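Local coordinates for isochorismatase family protein family (Burkholderia thailandensis, PDB 3TXY) that is of unknown function but belongs to the isochorismatase family and may act as a hydrolase, at residues T9-V14 and I126-L131; V17-Q22 and I57-S62. All blocks are in the same frame, centred on the assembly; numbering follows the deposited sequence.

Interaction 1: T9-V14 and I126-L131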
loop_
_atom_site.group_PDB
_atom_site.type_symbol
_atom_site.label_atom_id
_atom_site.label_comp_id
_atom_site.label_asym_id
_atom_site.label_seq_id
_atom_site.Cartn_x
_atom_site.Cartn_y
_atom_site.Cartn_z
ATOM N N THR A 9 -22.260 3.192 -1.511
ATOM C CA THR A 9 -22.948 1.956 -1.807
ATOM C C THR A 9 -22.323 0.837 -0.989
ATOM O O THR A 9 -21.096 0.629 -1.055
ATOM C CB THR A 9 -22.817 1.573 -3.284
ATOM O OG1 THR A 9 -23.347 2.623 -4.104
ATOM C CG2 THR A 9 -23.574 0.284 -3.548
ATOM N N LEU A 10 -23.161 0.125 -0.228
ATOM C CA LEU A 10 -22.694 -0.971 0.609
ATOM C C LEU A 10 -23.535 -2.219 0.417
ATOM O O LEU A 10 -24.771 -2.157 0.506
ATOM C CB LEU A 10 -22.765 -0.591 2.099
ATOM C CG LEU A 10 -21.756 0.368 2.717
ATOM C CD1 LEU A 10 -22.134 0.518 4.178
ATOM C CD2 LEU A 10 -20.341 -0.159 2.558
ATOM N N ASN A 11 -22.870 -3.358 0.219
ATOM C CA ASN A 11 -23.530 -4.661 0.333
ATOM C C ASN A 11 -23.851 -4.970 1.797
ATOM O O ASN A 11 -23.195 -4.423 2.691
ATOM C CB ASN A 11 -22.628 -5.743 -0.259
ATOM C CG ASN A 11 -22.434 -5.566 -1.738
ATOM O OD1 ASN A 11 -23.403 -5.653 -2.497
ATOM N ND2 ASN A 11 -21.197 -5.309 -2.167
ATOM N N PRO A 12 -24.856 -5.839 2.062
ATOM C CA PRO A 12 -25.185 -6.202 3.450
ATOM C C PRO A 12 -24.055 -6.900 4.207
ATOM O O PRO A 12 -24.005 -6.866 5.436
ATOM C CB PRO A 12 -26.358 -7.179 3.307
ATOM C CG PRO A 12 -26.871 -7.006 1.931
ATOM C CD PRO A 12 -25.744 -6.491 1.085
ATOM N N THR A 13 -23.205 -7.572 3.440
ATOM C CA THR A 13 -22.073 -8.348 3.923
ATOM C C THR A 13 -20.884 -7.418 4.171
ATOM O O THR A 13 -19.886 -7.435 3.435
ATOM C CB THR A 13 -21.747 -9.435 2.878
ATOM O OG1 THR A 13 -21.736 -8.869 1.543
ATOM C CG2 THR A 13 -22.799 -10.518 2.941
ATOM N N VAL A 14 -21.027 -6.586 5.198
ATOM C CA VAL A 14 -20.072 -5.530 5.497
ATOM C C VAL A 14 -19.537 -5.638 6.930
ATOM O O VAL A 14 -20.273 -5.955 7.846
ATOM C CB VAL A 14 -20.689 -4.119 5.268
ATOM C CG1 VAL A 14 -21.825 -3.847 6.247
ATOM C CG2 VAL A 14 -19.615 -3.035 5.349
ATOM N N ILE A 126 -17.684 -11.757 4.347
ATOM C CA ILE A 126 -17.654 -10.299 4.183
ATOM C C ILE A 126 -17.092 -9.873 2.823
ATOM O O ILE A 126 -16.032 -10.348 2.398
ATOM C CB ILE A 126 -16.811 -9.644 5.291
ATOM C CG1 ILE A 126 -17.416 -9.949 6.673
ATOM C CG2 ILE A 126 -16.670 -8.145 5.050
ATOM C CD1 ILE A 126 -18.856 -9.497 6.872
ATOM N N THR A 127 -17.802 -8.971 2.149
ATOM C CA THR A 127 -17.388 -8.476 0.840
ATOM C C THR A 127 -16.945 -7.008 0.875
ATOM O O THR A 127 -16.211 -6.570 -0.006
ATOM C CB THR A 127 -18.546 -8.592 -0.167
ATOM O OG1 THR A 127 -19.644 -7.801 0.304
ATOM C CG2 THR A 127 -18.979 -10.050 -0.317
ATOM N N ASP A 128 -17.391 -6.265 1.901
ATOM C CA ASP A 128 -17.233 -4.828 1.990
ATOM C C ASP A 128 -16.588 -4.516 3.350
ATOM O O ASP A 128 -16.978 -5.094 4.371
ATOM C CB ASP A 128 -18.599 -4.116 1.945
ATOM C CG ASP A 128 -19.311 -4.211 0.579
ATOM O OD1 ASP A 128 -19.166 -5.230 -0.139
ATOM O OD2 ASP A 128 -20.064 -3.257 0.251
ATOM N N ILE A 129 -15.610 -3.620 3.369
ATOM C CA ILE A 129 -15.057 -3.137 4.639
ATOM C C ILE A 129 -15.200 -1.626 4.768
ATOM O O ILE A 129 -14.998 -0.876 3.807
ATOM C CB ILE A 129 -13.605 -3.609 4.945
ATOM C CG1 ILE A 129 -12.559 -2.995 4.012
ATOM C CG2 ILE A 129 -13.507 -5.131 4.912
ATOM C CD1 ILE A 129 -11.128 -3.332 4.440
ATOM N N VAL A 130 -15.588 -1.205 5.968
ATOM C CA VAL A 130 -15.631 0.190 6.347
ATOM C C VAL A 130 -14.450 0.418 7.278
ATOM O O VAL A 130 -14.339 -0.202 8.333
ATOM C CB VAL A 130 -16.982 0.559 6.988
ATOM C CG1 VAL A 130 -16.924 1.960 7.611
ATOM C CG2 VAL A 130 -18.080 0.441 5.928
ATOM N N LEU A 131 -13.565 1.323 6.855
ATOM C CA LEU A 131 -12.280 1.539 7.488
ATOM C C LEU A 131 -12.215 2.848 8.273
ATOM O O LEU A 131 -12.576 3.916 7.779
ATOM C CB LEU A 131 -11.218 1.517 6.394
ATOM C CG LEU A 131 -9.851 0.891 6.527
ATOM C CD1 LEU A 131 -9.763 -0.402 7.338
ATOM C CD2 LEU A 131 -9.335 0.659 5.094
HETATM O O HOH W 1 -20.059 -1.972 -2.061
#
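The N-terminal lead-in to the first strand of the parallel sheet, T9-V14, wraps here around the carboxylate of D128, at the start of strand 128-134. N11 grips this carboxylate twice. Its backbone N reaches D128 OD2 at 2.8 Å, from above the carboxylate plane. Its side-chain ND2 donates to D128 OD1 at 2.9 Å in a nearly straight bond (173°) that uses the syn lone pair. The amide of N11 stands steeply to the carboxylate, their planes 75° apart. D128 OD1 also accepts from T127 OG1, 2.7 Å away, and from N153. A water links D128 OD2 to T9 O. Donors on both oxygens should favour the charged carboxylate and restrict its rotation.

T13 is the centre of an inverse gamma turn. Its O takes two backbone bonds, from T127 N at 2.9 Å and from D128 N at a longer 3.2 Å. The hydroxyls T13 OG1 and T127 OG1 also approach each other, to 2.7 Å. V14 then pairs with D128 as a parallel bridge. V14 CG2, anti to the backbone N, lies against D128 CB and V130 CG2, the latter at 3.8 Å. L10 CD2 touches the same methyl, V130 CG2, at 4.1 Å, crossing at about a right angle.

L10 and V14 also pack on L193 of helix 186-194. On the far side of strand 128-134 runs strand 153-162, where L10 touches V155.

Interaction 2: V17-Q22 and I57-S62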
loop_
_atom_site.group_PDB
_atom_site.type_symbol
_atom_site.label_atom_id
_atom_site.label_comp_id
_atom_site.label_asym_id
_atom_site.label_seq_id
_atom_site.Cartn_x
_atom_site.Cartn_y
_atom_site.Cartn_z
ATOM N N VAL A 17 -13.725 -2.159 10.238
ATOM C CA VAL A 17 -12.331 -2.474 10.551
ATOM C C VAL A 17 -11.653 -1.187 11.021
ATOM O O VAL A 17 -11.588 -0.217 10.273
ATOM C CB VAL A 17 -11.588 -3.033 9.322
ATOM C CG1 VAL A 17 -10.112 -3.307 9.651
ATOM C CG2 VAL A 17 -12.286 -4.302 8.842
ATOM N N ALA A 18 -11.182 -1.183 12.264
ATOM C CA ALA A 18 -10.663 0.019 12.914
ATOM C C ALA A 18 -9.186 -0.166 13.213
ATOM O O ALA A 18 -8.810 -1.127 13.901
ATOM C CB ALA A 18 -11.425 0.257 14.221
ATOM N N ILE A 19 -8.347 0.744 12.712
ATOM C CA ILE A 19 -6.887 0.558 12.764
ATOM C C ILE A 19 -6.218 1.342 13.886
ATOM O O ILE A 19 -6.303 2.563 13.921
ATOM C CB ILE A 19 -6.220 0.989 11.438
ATOM C CG1 ILE A 19 -6.835 0.289 10.213
ATOM C CG2 ILE A 19 -4.726 0.715 11.507
ATOM C CD1 ILE A 19 -6.827 -1.229 10.287
ATOM N N ASP A 20 -5.538 0.611 14.780
ATOM C CA ASP A 20 -4.543 1.137 15.736
ATOM C C ASP A 20 -5.124 2.151 16.735
ATOM O O ASP A 20 -4.438 3.084 17.147
ATOM C CB ASP A 20 -3.327 1.743 15.023
ATOM C CG ASP A 20 -2.410 0.694 14.435
ATOM O OD1 ASP A 20 -2.459 -0.473 14.878
ATOM O OD2 ASP A 20 -1.640 1.034 13.523
ATOM N N LEU A 21 -6.358 1.926 17.162
ATOM C CA LEU A 21 -6.969 2.796 18.173
ATOM C C LEU A 21 -6.560 2.308 19.567
ATOM O O LEU A 21 -7.381 1.862 20.398
ATOM C CB LEU A 21 -8.468 2.911 17.951
ATOM C CG LEU A 21 -8.870 3.465 16.575
ATOM C CD1 LEU A 21 -10.399 3.540 16.472
ATOM C CD2 LEU A 21 -8.264 4.837 16.311
ATOM N N GLN A 22 -5.252 2.420 19.782
ATOM C CA GLN A 22 -4.564 1.953 20.967
ATOM C C GLN A 22 -3.931 3.124 21.714
ATOM O O GLN A 22 -3.630 4.174 21.121
ATOM C CB GLN A 22 -3.512 0.906 20.586
ATOM C CG GLN A 22 -2.341 1.424 19.763
ATOM C CD GLN A 22 -1.582 0.298 19.097
ATOM O OE1 GLN A 22 -2.121 -0.383 18.253
ATOM N NE2 GLN A 22 -0.350 0.087 19.501
ATOM N N ILE A 57 -14.157 -5.318 13.780
ATOM C CA ILE A 57 -12.821 -5.855 13.814
ATOM C C ILE A 57 -11.889 -4.759 14.240
ATOM O O ILE A 57 -11.750 -3.746 13.547
ATOM C CB ILE A 57 -12.371 -6.399 12.449
ATOM C CG1 ILE A 57 -13.363 -7.458 11.952
ATOM C CG2 ILE A 57 -10.970 -6.972 12.584
ATOM C CD1 ILE A 57 -13.067 -7.939 10.550
ATOM N N PHE A 58 -11.307 -4.942 15.421
ATOM C CA PHE A 58 -10.389 -3.979 15.974
ATOM C C PHE A 58 -8.966 -4.456 15.837
ATOM O O PHE A 58 -8.599 -5.530 16.350
ATOM C CB PHE A 58 -10.681 -3.726 17.443
ATOM C CG PHE A 58 -12.007 -3.062 17.700
ATOM C CD1 PHE A 58 -12.208 -1.733 17.361
ATOM C CD2 PHE A 58 -13.043 -3.755 18.301
ATOM C CE1 PHE A 58 -13.424 -1.107 17.618
ATOM C CE2 PHE A 58 -14.245 -3.137 18.562
ATOM C CZ PHE A 58 -14.443 -1.810 18.205
ATOM N N VAL A 59 -8.164 -3.622 15.176
ATOM C CA VAL A 59 -6.784 -3.934 14.866
ATOM C C VAL A 59 -5.846 -3.126 15.774
ATOM O O VAL A 59 -6.002 -1.914 15.931
ATOM C CB VAL A 59 -6.475 -3.601 13.390
ATOM C CG1 VAL A 59 -5.003 -3.836 13.058
ATOM C CG2 VAL A 59 -7.377 -4.393 12.447
ATOM N N HIS A 60 -4.846 -3.779 16.335
ATOM C CA HIS A 60 -3.813 -3.065 17.063
ATOM C C HIS A 60 -2.477 -3.611 16.674
ATOM O O HIS A 60 -2.382 -4.713 16.141
ATOM C CB HIS A 60 -4.038 -3.104 18.586
ATOM C CG HIS A 60 -3.880 -4.460 19.193
ATOM N ND1 HIS A 60 -3.260 -4.647 20.374
ATOM C CD2 HIS A 60 -4.284 -5.715 18.761
ATOM C CE1 HIS A 60 -3.256 -5.956 20.675
ATOM N NE2 HIS A 60 -3.881 -6.609 19.699
ATOM N N THR A 61 -1.452 -2.805 16.914
ATOM C CA THR A 61 -0.070 -3.139 16.624
ATOM C C THR A 61 0.638 -3.496 17.916
ATOM O O THR A 61 0.541 -2.782 18.922
ATOM C CB THR A 61 0.644 -1.947 15.986
ATOM O OG1 THR A 61 -0.081 -1.547 14.824
ATOM C CG2 THR A 61 2.095 -2.276 15.619
ATOM N N SER A 62 1.368 -4.598 17.884
ATOM C CA SER A 62 2.167 -5.015 19.009
ATOM C C SER A 62 3.487 -5.589 18.518
ATOM O O SER A 62 3.531 -6.203 17.479
ATOM C CB SER A 62 1.458 -6.095 19.808
ATOM O OG SER A 62 2.237 -6.477 20.926
HETATM O O HOH W 2 -8.252 -0.350 16.542
#
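The F58 ring meets A18 obliquely: F58 CD1 lies 3.8 Å from A18 CB. L95 and V97 also touch F58, and helix 35-51 reaches it through R50. The other ring, H60, leads away from strand 14-19. Its NE2 bonds T105 and its ND1 bonds S89 O, while F91 meets the ring. H60 CB remains beside the Q22 amide, whose plane is turned 56° from the imidazole.

That amide grips the backbone of T61 at two points. Q22 CG sits between its backbone N and carbonyl carbon (chi1 67°), and the extended chain beyond carries the amide to T61. Q22 OE1 accepts from T61 N at 2.8 Å, almost straight (172°) and on a lone pair. Q22 NE2 donates to T61 O at 3.1 Å, and also to W88 O. The two bonds fix the rotation of the amide. T61 OG1 donates to D20 OD1 at 2.6 Å, from the syn side but well out of the carboxylate plane. K106 NZ forms a salt bridge with D20 OD2 and bonds T61 OG1.

Before this polar end, the strands are in parallel register. I57 O accepts from A18 N, and A18 O accepts from V59 N, both at 2.9 Å. D20 N then bonds V59 O at 2.8 Å. A water joins A18 O, V59 O and L21 N.

On the face opposite A18 and F58, V17 CG2 lies beside I57 CD1. I19 CD1 packs on V59 CG2 at 3.9 Å.

In parallel alpha/beta folds the active site commonly lies at the C-terminal ends of the strands, where D20, T61 and K106 gather. D20 and K106, after the first strand and at the end of the third, are consistent with the Asp and Lys of the family's Asp-Lys-Cys triad, but this chain has no cysteine to complete it.

From the N terminus, the chain enters interaction 1 at T9-V14 and continues along strand 14-19 into V17-Q22. Helices 23-26 and 35-51 follow before I57-S62 returns beside that strand, so interaction 2 closes the shorter loop. Helix 86-89, strand 102-106 and helix 117-123 follow. I126-L131 then closes the longer loop of interaction 1, with interaction 2 nested inside it. Strand 14-19 has strand 56-61 on one side and strand 128-134 on the other. The contacts meet where V130 O probably accepts a hydrogen bond from V17 N at 2.8 Å. Together they join three neighbouring strands near opposite ends of strand 14-19, their centres about 18 Å apart.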